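Local coordinates for pullulanase (Bacillus acidopullulyticus, PDB 2WAN), which hydrolyses the alpha-1,6-glucosidic linkages of pullulan and probably those of branched starch polysaccharides as well, at residues A[509-514]-A[551-556]; A[570-575]-A[594-599]. All coordinates share one frame; numbering follows the deposited sequence.

Contact 1: A[509-514]-A[551-556]; sequences YDPRNY and DVVYNH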
ATOM      1  N   TYR A 509       3.169  -9.804   8.959  1.00 12.50           N
ATOM      2  CA  TYR A 509       2.140  -9.084   8.176  1.00 11.13           C
ATOM      3  C   TYR A 509       0.734  -9.191   8.784  1.00 15.35           C
ATOM      4  O   TYR A 509      -0.251  -8.987   8.083  1.00 15.99           O
ATOM      5  CB  TYR A 509       2.164  -9.463   6.670  1.00 12.83           C
ATOM      6  CG  TYR A 509       3.476  -9.024   6.066  1.00 11.76           C
ATOM      7  CD1 TYR A 509       3.679  -7.682   5.726  1.00 12.45           C
ATOM      8  CD2 TYR A 509       4.526  -9.928   5.887  1.00 13.65           C
ATOM      9  CE1 TYR A 509       4.891  -7.244   5.230  1.00 10.42           C
ATOM     10  CE2 TYR A 509       5.732  -9.512   5.383  1.00 14.00           C
ATOM     11  CZ  TYR A 509       5.909  -8.169   5.056  1.00 10.57           C
ATOM     12  OH  TYR A 509       7.140  -7.747   4.592  1.00 11.34           O
ATOM     13  N   ASP A 510       0.669  -9.484  10.085  1.00 14.86           N
ATOM     14  CA  ASP A 510      -0.611  -9.544  10.830  1.00 12.38           C
ATOM     15  C   ASP A 510      -0.630  -8.536  12.008  1.00 11.97           C
ATOM     16  O   ASP A 510      -0.644  -8.929  13.185  1.00 13.55           O
ATOM     17  CB  ASP A 510      -0.923 -10.985  11.272  1.00 14.58           C
ATOM     18  CG  ASP A 510       0.119 -11.570  12.211  1.00 17.69           C
ATOM     19  OD1 ASP A 510       1.335 -11.352  12.023  1.00 19.65           O
ATOM     20  OD2 ASP A 510      -0.296 -12.291  13.143  1.00 20.31           O
ATOM     21  N   PRO A 511      -0.630  -7.225  11.691  1.00 12.63           N
ATOM     22  CA  PRO A 511      -0.486  -6.221  12.758  1.00 12.03           C
ATOM     23  C   PRO A 511      -1.634  -6.212  13.775  1.00 13.20           C
ATOM     24  O   PRO A 511      -2.799  -6.491  13.437  1.00 12.06           O
ATOM     25  CB  PRO A 511      -0.445  -4.898  11.992  1.00 15.29           C
ATOM     26  CG  PRO A 511      -1.167  -5.186  10.717  1.00 13.76           C
ATOM     27  CD  PRO A 511      -0.826  -6.591  10.370  1.00 13.40           C
ATOM     28  N   ARG A 512      -1.289  -5.889  15.011  1.00 10.93           N
ATOM     29  CA  ARG A 512      -2.268  -5.798  16.094  1.00 11.33           C
ATOM     30  C   ARG A 512      -2.172  -4.468  16.835  1.00 12.71           C
ATOM     31  O   ARG A 512      -3.206  -3.847  17.126  1.00 11.13           O
ATOM     32  CB  ARG A 512      -2.075  -6.946  17.093  1.00 11.91           C
ATOM     33  CG  ARG A 512      -3.121  -7.005  18.254  1.00 11.64           C
ATOM     34  CD  ARG A 512      -2.828  -8.208  19.163  1.00 13.46           C
ATOM     35  NE  ARG A 512      -1.567  -7.996  19.876  1.00 13.21           N
ATOM     36  CZ  ARG A 512      -0.720  -8.944  20.247  1.00 16.18           C
ATOM     37  NH1 ARG A 512      -0.979 -10.226  20.009  1.00 15.81           N
ATOM     38  NH2 ARG A 512       0.392  -8.604  20.875  1.00 17.28           N
ATOM     39  N   ASN A 513      -0.950  -4.061  17.185  1.00 11.14           N
ATOM     40  CA  ASN A 513      -0.743  -2.782  17.916  1.00  9.57           C
ATOM     41  C   ASN A 513       0.202  -1.889  17.107  1.00  9.51           C
ATOM     42  O   ASN A 513       1.428  -2.001  17.190  1.00 10.03           O
ATOM     43  CB  ASN A 513      -0.224  -3.005  19.356  1.00 10.40           C
ATOM     44  CG  ASN A 513      -1.055  -4.039  20.118  1.00 10.89           C
ATOM     45  OD1 ASN A 513      -2.096  -3.726  20.735  1.00 16.71           O
ATOM     46  ND2 ASN A 513      -0.616  -5.272  20.057  1.00  7.15           N
ATOM     47  N   TYR A 514      -0.388  -1.016  16.300  1.00 10.99           N
ATOM     48  CA  TYR A 514       0.379  -0.280  15.287  1.00 10.34           C
ATOM     49  C   TYR A 514       1.459   0.649  15.826  1.00 11.07           C
ATOM     50  O   TYR A 514       2.409   0.971  15.104  1.00 11.74           O
ATOM     51  CB  TYR A 514      -0.551   0.511  14.370  1.00  8.86           C
ATOM     52  CG  TYR A 514      -1.327  -0.338  13.379  1.00 13.15           C
ATOM     53  CD1 TYR A 514      -0.727  -0.794  12.197  1.00 11.68           C
ATOM     54  CD2 TYR A 514      -2.661  -0.661  13.615  1.00 12.90           C
ATOM     55  CE1 TYR A 514      -1.434  -1.556  11.280  1.00 10.95           C
ATOM     56  CE2 TYR A 514      -3.379  -1.437  12.701  1.00 15.01           C
ATOM     57  CZ  TYR A 514      -2.745  -1.874  11.532  1.00 17.37           C
ATOM     58  OH  TYR A 514      -3.428  -2.634  10.611  1.00 18.23           O
ATOM     59  N   ASP A 551       8.782  -1.143   6.879  1.00 10.03           N
ATOM     60  CA  ASP A 551       7.649  -1.865   6.239  1.00 10.51           C
ATOM     61  C   ASP A 551       6.453  -1.754   7.194  1.00 11.60           C
ATOM     62  O   ASP A 551       6.556  -2.139   8.360  1.00 11.18           O
ATOM     63  CB  ASP A 551       8.062  -3.325   6.045  1.00 11.52           C
ATOM     64  CG  ASP A 551       7.108  -4.120   5.176  1.00 11.37           C
ATOM     65  OD1 ASP A 551       5.930  -3.739   5.014  1.00 10.94           O
ATOM     66  OD2 ASP A 551       7.563  -5.152   4.633  1.00 12.21           O
ATOM     67  N   VAL A 552       5.345  -1.189   6.720  1.00  9.24           N
ATOM     68  CA  VAL A 552       4.140  -1.001   7.559  1.00  9.15           C
ATOM     69  C   VAL A 552       2.895  -1.555   6.872  1.00 11.29           C
ATOM     70  O   VAL A 552       2.764  -1.488   5.640  1.00 11.63           O
ATOM     71  CB  VAL A 552       3.940   0.502   7.954  1.00  9.01           C
ATOM     72  CG1 VAL A 552       5.050   0.959   8.942  1.00  8.44           C
ATOM     73  CG2 VAL A 552       3.952   1.390   6.701  1.00  8.78           C
ATOM     74  N   VAL A 553       1.986  -2.097   7.678  1.00 11.01           N
ATOM     75  CA  VAL A 553       0.857  -2.880   7.192  1.00 12.47           C
ATOM     76  C   VAL A 553      -0.464  -2.261   7.679  1.00 11.52           C
ATOM     77  O   VAL A 553      -1.265  -2.925   8.352  1.00 16.68           O
ATOM     78  CB  VAL A 553       0.987  -4.365   7.644  1.00 12.16           C
ATOM     79  CG1 VAL A 553       0.013  -5.290   6.892  1.00 15.68           C
ATOM     80  CG2 VAL A 553       2.464  -4.869   7.482  1.00 12.57           C
ATOM     81  N   TYR A 554      -0.691  -1.003   7.293  1.00 13.04           N
ATOM     82  CA  TYR A 554      -1.947  -0.292   7.588  1.00 14.56           C
ATOM     83  C   TYR A 554      -3.135  -0.794   6.783  1.00 15.12           C
ATOM     84  O   TYR A 554      -4.264  -0.421   7.081  1.00 15.19           O
ATOM     85  CB  TYR A 554      -1.803   1.242   7.430  1.00 12.51           C
ATOM     86  CG  TYR A 554      -0.801   1.804   8.411  1.00 11.69           C
ATOM     87  CD1 TYR A 554      -1.110   1.883   9.778  1.00  9.82           C
ATOM     88  CD2 TYR A 554       0.472   2.200   7.994  1.00 11.97           C
ATOM     89  CE1 TYR A 554      -0.163   2.358  10.719  1.00 11.13           C
ATOM     90  CE2 TYR A 554       1.420   2.688   8.923  1.00 13.70           C
ATOM     91  CZ  TYR A 554       1.090   2.755  10.280  1.00  8.77           C
ATOM     92  OH  TYR A 554       2.037   3.214  11.169  1.00 11.33           O
ATOM     93  N   ASN A 555      -2.907  -1.642   5.780  1.00 13.02           N
ATOM     94  CA  ASN A 555      -3.998  -2.023   4.875  1.00 12.04           C
ATOM     95  C   ASN A 555      -4.981  -3.067   5.435  1.00 13.57           C
ATOM     96  O   ASN A 555      -6.057  -3.240   4.867  1.00 15.28           O
ATOM     97  CB  ASN A 555      -3.440  -2.504   3.524  1.00 12.69           C
ATOM     98  CG  ASN A 555      -2.704  -3.827   3.643  1.00 13.74           C
ATOM     99  OD1 ASN A 555      -3.331  -4.875   3.786  1.00 14.94           O
ATOM    100  ND2 ASN A 555      -1.372  -3.787   3.596  1.00 15.48           N
ATOM    101  N   HIS A 556      -4.595  -3.772   6.509  1.00 13.50           N
ATOM    102  CA  HIS A 556      -5.452  -4.777   7.169  1.00 13.01           C
ATOM    103  C   HIS A 556      -4.938  -5.085   8.583  1.00 15.83           C
ATOM    104  O   HIS A 556      -3.778  -4.823   8.885  1.00 15.47           O
ATOM    105  CB  HIS A 556      -5.518  -6.094   6.359  1.00 14.36           C
ATOM    106  CG  HIS A 556      -4.268  -6.921   6.436  1.00 14.81           C
ATOM    107  ND1 HIS A 556      -4.140  -8.004   7.282  1.00 18.17           N
ATOM    108  CD2 HIS A 556      -3.093  -6.827   5.765  1.00  8.98           C
ATOM    109  CE1 HIS A 556      -2.936  -8.537   7.130  1.00 11.29           C
ATOM    110  NE2 HIS A 556      -2.284  -7.842   6.214  1.00 15.62           N
TER
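Y509 and P511 press on V553 just past the C-terminal end of strand 547-552 of the (beta/alpha)8 barrel, where the sequence DVVYNH matches a conserved region of the alpha-amylase family. With CG1 anti to the backbone N (chi1 -167°), V553 divides its branches between the two partners: CG2 lies 3.5 Å from Y509 CD1, and CG1 lies 3.8 Å from P511 CD. The Y509 hydroxyl donates to D551 OD2 at 2.6 Å, meeting the oxygen on its syn side but 35° out of the carboxylate plane. D551 OD1 forms a salt bridge with R620, so the carboxylate is held at both oxygens, and Q489 bonds to the Y509 hydroxyl as well. A phenylalanine in place of Y509 would probably leave D551 OD2 without this short bond and the carboxylate freer to turn about its remaining tie to R620. Packing is equally close at Y514, whose CD1 is 3.5 Å from Y554 CE1; the two rings are near parallel but slid apart, with centroids 5.1 Å from each other. Y554 sends its hydroxyl on to S606. The looser side is that of D510 and R512, partly exposed residues whose CB atoms point away from 551-556; D510 bonds to S496, and R512 pairs with E493 and N495. Deep on the buried side, the Y514 OH stands 3.1 Å from V553 O and 2.8 Å from H556 O, one proton within reach of both carbonyls.

Contact 2: A[570-575]-A[594-599]; sequences PQYYYR and TEHPMA
T594 meets R575 in the segment that follows strand 547-552 of the (beta/alpha)8 barrel, where the loop 570-575, with its type I turn from Q571 to Y574, lies against the N-terminal end of helix 597-614. T594 OG1 is 3.0 Å from R575 NH2, but the angle is poor for a bond; the hydroxyl pairs with L627 O instead. E595 follows with a salt bridge to the same guanidinium, gripped side-on: OE1 receives R575 NE at 2.8 Å and R575 NH2 at 3.1 Å, the two flat groups lying within 16° of one plane. E591 takes the NH1 of R575, so the arginine is shared between two carboxylates, and a glycerol bonds E595 OE2. H596, the N-cap residue, lays its ring in an offset stack on Y572, with centroids 3.8 Å apart and planes only 4° from parallel. Y572 reaches it by carrying CG opposite its own backbone nitrogen (chi1 -174°), and H596 CD2 comes down over the middle of the tyrosine ring. P597 opens the helix, its CD grazing the tyrosine hydroxyl. At M598 a water bridges the contact, accepting from the N of M598 in the first helical turn at 2.8 Å and donating to Y572 OH at 2.8 Å; N307 is a further partner of that hydroxyl. Lastly comes A599: the ring of Y573, stacked on F565, has its CD1 3.9 Å from A599 CB.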
ATOM      1  N   PRO A 570     -17.717  -0.821  16.070  1.00 16.68           N
ATOM      2  CA  PRO A 570     -18.013  -2.022  15.291  1.00 16.81           C
ATOM      3  C   PRO A 570     -18.027  -1.804  13.778  1.00 15.65           C
ATOM      4  O   PRO A 570     -18.771  -0.954  13.263  1.00 18.52           O
ATOM      5  CB  PRO A 570     -19.384  -2.458  15.838  1.00 17.34           C
ATOM      6  CG  PRO A 570     -19.293  -2.085  17.294  1.00 15.64           C
ATOM      7  CD  PRO A 570     -18.555  -0.759  17.292  1.00 15.96           C
ATOM      8  N   GLN A 571     -17.156  -2.559  13.105  1.00 17.31           N
ATOM      9  CA  GLN A 571     -16.982  -2.579  11.633  1.00 18.07           C
ATOM     10  C   GLN A 571     -16.390  -1.358  10.946  1.00 17.66           C
ATOM     11  O   GLN A 571     -15.885  -1.480   9.832  1.00 18.38           O
ATOM     12  CB  GLN A 571     -18.285  -2.938  10.906  1.00 16.20           C
ATOM     13  CG  GLN A 571     -18.798  -4.342  11.179  1.00 15.95           C
ATOM     14  CD  GLN A 571     -20.011  -4.648  10.317  1.00 21.31           C
ATOM     15  OE1 GLN A 571     -20.355  -3.872   9.418  1.00 20.01           O
ATOM     16  NE2 GLN A 571     -20.672  -5.763  10.596  1.00 23.64           N
ATOM     17  N   TYR A 572     -16.484  -0.190  11.574  1.00 15.45           N
ATOM     18  CA  TYR A 572     -16.221   1.072  10.904  1.00 14.77           C
ATOM     19  C   TYR A 572     -14.781   1.249  10.412  1.00 14.39           C
ATOM     20  O   TYR A 572     -14.548   1.986   9.455  1.00 15.98           O
ATOM     21  CB  TYR A 572     -16.613   2.260  11.796  1.00 14.95           C
ATOM     22  CG  TYR A 572     -16.505   3.598  11.088  1.00 16.40           C
ATOM     23  CD1 TYR A 572     -17.496   4.018  10.201  1.00 15.56           C
ATOM     24  CD2 TYR A 572     -15.420   4.450  11.316  1.00 15.51           C
ATOM     25  CE1 TYR A 572     -17.404   5.222   9.554  1.00 16.30           C
ATOM     26  CE2 TYR A 572     -15.314   5.658  10.672  1.00 14.39           C
ATOM     27  CZ  TYR A 572     -16.314   6.045   9.790  1.00 14.49           C
ATOM     28  OH  TYR A 572     -16.225   7.229   9.151  1.00 14.12           O
ATOM     29  N   TYR A 573     -13.821   0.604  11.075  1.00 14.69           N
ATOM     30  CA  TYR A 573     -12.416   0.733  10.633  1.00 14.27           C
ATOM     31  C   TYR A 573     -12.100  -0.129   9.408  1.00 15.26           C
ATOM     32  O   TYR A 573     -10.989  -0.041   8.866  1.00 15.87           O
ATOM     33  CB  TYR A 573     -11.428   0.434  11.779  1.00 13.44           C
ATOM     34  CG  TYR A 573     -11.334   1.535  12.823  1.00 15.20           C
ATOM     35  CD1 TYR A 573     -10.468   2.627  12.642  1.00 15.47           C
ATOM     36  CD2 TYR A 573     -12.100   1.481  13.995  1.00 17.18           C
ATOM     37  CE1 TYR A 573     -10.369   3.649  13.603  1.00 15.71           C
ATOM     38  CE2 TYR A 573     -12.017   2.492  14.957  1.00 15.22           C
ATOM     39  CZ  TYR A 573     -11.147   3.573  14.754  1.00 12.77           C
ATOM     40  OH  TYR A 573     -11.047   4.563  15.721  1.00 17.77           O
ATOM     41  N   TYR A 574     -13.072  -0.929   8.961  1.00 14.01           N
ATOM     42  CA  TYR A 574     -12.872  -1.908   7.873  1.00 13.39           C
ATOM     43  C   TYR A 574     -13.841  -1.648   6.718  1.00 15.80           C
ATOM     44  O   TYR A 574     -14.873  -1.017   6.915  1.00 17.03           O
ATOM     45  CB  TYR A 574     -13.139  -3.317   8.390  1.00 13.94           C
ATOM     46  CG  TYR A 574     -12.233  -3.696   9.528  1.00 15.63           C
ATOM     47  CD1 TYR A 574     -10.929  -4.120   9.281  1.00 15.67           C
ATOM     48  CD2 TYR A 574     -12.655  -3.587  10.854  1.00 15.52           C
ATOM     49  CE1 TYR A 574     -10.061  -4.438  10.330  1.00 19.15           C
ATOM     50  CE2 TYR A 574     -11.796  -3.921  11.912  1.00 17.67           C
ATOM     51  CZ  TYR A 574     -10.507  -4.343  11.642  1.00 19.32           C
ATOM     52  OH  TYR A 574      -9.637  -4.679  12.663  1.00 18.06           O
ATOM     53  N   ARG A 575     -13.518  -2.154   5.526  1.00 15.67           N
ATOM     54  CA  ARG A 575     -14.428  -2.048   4.383  1.00 16.30           C
ATOM     55  C   ARG A 575     -15.440  -3.193   4.384  1.00 15.28           C
ATOM     56  O   ARG A 575     -15.095  -4.353   4.584  1.00 14.97           O
ATOM     57  CB  ARG A 575     -13.666  -1.950   3.047  1.00 15.43           C
ATOM     58  CG  ARG A 575     -12.750  -0.714   2.964  1.00 14.63           C
ATOM     59  CD  ARG A 575     -12.031  -0.565   1.605  1.00 14.51           C
ATOM     60  NE  ARG A 575     -11.254   0.670   1.625  1.00 16.10           N
ATOM     61  CZ  ARG A 575      -9.944   0.766   1.413  1.00 15.74           C
ATOM     62  NH1 ARG A 575      -9.225  -0.306   1.095  1.00 16.14           N
ATOM     63  NH2 ARG A 575      -9.359   1.962   1.492  1.00 13.18           N
ATOM     64  N   THR A 594      -9.615   3.394   4.757  1.00 13.08           N
ATOM     65  CA  THR A 594      -9.001   4.726   4.772  1.00 12.70           C
ATOM     66  C   THR A 594      -9.899   5.840   4.215  1.00 14.78           C
ATOM     67  O   THR A 594      -9.612   7.019   4.431  1.00 15.23           O
ATOM     68  CB  THR A 594      -7.655   4.746   3.987  1.00 14.53           C
ATOM     69  OG1 THR A 594      -7.894   4.261   2.661  1.00 16.66           O
ATOM     70  CG2 THR A 594      -6.647   3.842   4.655  1.00 15.28           C
ATOM     71  N   GLU A 595     -10.976   5.469   3.510  1.00 16.26           N
ATOM     72  CA  GLU A 595     -11.982   6.445   3.056  1.00 16.10           C
ATOM     73  C   GLU A 595     -12.871   6.954   4.206  1.00 17.74           C
ATOM     74  O   GLU A 595     -13.677   7.873   4.020  1.00 17.37           O
ATOM     75  CB  GLU A 595     -12.848   5.879   1.913  1.00 18.07           C
ATOM     76  CG  GLU A 595     -13.876   4.815   2.317  1.00 16.89           C
ATOM     77  CD  GLU A 595     -13.344   3.391   2.310  1.00 22.65           C
ATOM     78  OE1 GLU A 595     -12.113   3.177   2.392  1.00 16.84           O
ATOM     79  OE2 GLU A 595     -14.169   2.459   2.237  1.00 18.32           O
ATOM     80  N   HIS A 596     -12.739   6.338   5.376  1.00 14.46           N
ATOM     81  CA  HIS A 596     -13.444   6.790   6.580  1.00 15.13           C
ATOM     82  C   HIS A 596     -12.496   7.745   7.296  1.00 15.81           C
ATOM     83  O   HIS A 596     -11.409   7.320   7.698  1.00 15.52           O
ATOM     84  CB  HIS A 596     -13.779   5.611   7.501  1.00 12.71           C
ATOM     85  CG  HIS A 596     -14.961   4.783   7.078  1.00 14.87           C
ATOM     86  ND1 HIS A 596     -15.876   5.183   6.122  1.00 19.45           N
ATOM     87  CD2 HIS A 596     -15.389   3.579   7.521  1.00 10.61           C
ATOM     88  CE1 HIS A 596     -16.815   4.256   5.999  1.00 11.61           C
ATOM     89  NE2 HIS A 596     -16.539   3.272   6.832  1.00 17.40           N
ATOM     90  N   PRO A 597     -12.883   9.027   7.458  1.00 14.39           N
ATOM     91  CA  PRO A 597     -11.989  10.073   7.991  1.00 15.41           C
ATOM     92  C   PRO A 597     -11.195   9.710   9.263  1.00 15.36           C
ATOM     93  O   PRO A 597      -9.981   9.973   9.318  1.00 15.29           O
ATOM     94  CB  PRO A 597     -12.937  11.242   8.255  1.00 15.18           C
ATOM     95  CG  PRO A 597     -13.984  11.080   7.142  1.00 18.21           C
ATOM     96  CD  PRO A 597     -14.188   9.589   7.034  1.00 14.99           C
ATOM     97  N   MET A 598     -11.854   9.125  10.268  1.00 16.10           N
ATOM     98  CA  MET A 598     -11.158   8.792  11.524  1.00 16.05           C
ATOM     99  C   MET A 598     -10.229   7.593  11.380  1.00 14.42           C
ATOM    100  O   MET A 598      -9.249   7.477  12.117  1.00 15.46           O
ATOM    101  CB  MET A 598     -12.129   8.624  12.699  1.00 15.98           C
ATOM    102  CG  MET A 598     -12.786   9.945  13.162  1.00 14.43           C
ATOM    103  SD  MET A 598     -11.689  11.265  13.707  1.00 15.78           S
ATOM    104  CE  MET A 598     -11.058  10.595  15.241  1.00 15.34           C
ATOM    105  N   ALA A 599     -10.530   6.707  10.431  1.00 15.30           N
ATOM    106  CA  ALA A 599      -9.629   5.603  10.127  1.00 14.88           C
ATOM    107  C   ALA A 599      -8.388   6.178   9.418  1.00 14.61           C
ATOM    108  O   ALA A 599      -7.235   5.849   9.758  1.00 13.75           O
ATOM    109  CB  ALA A 599     -10.344   4.561   9.278  1.00 15.56           C
TER
HETATM  110  O   HOH W   1     -14.623   9.078  10.407  1.00 19.58           O
HETATM  111  O   HOH W   2     -17.427   0.104   7.271  1.00 15.86           O

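Contacts 1 and 2 come in series along the chain, their centres 15 Å apart and their nearest atoms about 5 Å apart without touching. Contact 1 ties 509-514, on strand 511-513 ahead of barrel strand 547-552, to the end of that strand at 551-556; contact 2 lies wholly in the connection that follows, which passes helix 564-568 and returns through helix 597-614 to strand 618-621. Helix 597-614 is their common element: contact 2 is built at its first turn, while Y554 packs farther along it on V603, V607 and W610. Contact 1 sits at the end of a barrel strand, whereas contact 2 also borders W332 of strand 326-332, within the carbohydrate-binding module 48 region, joining barrel and neighbouring module.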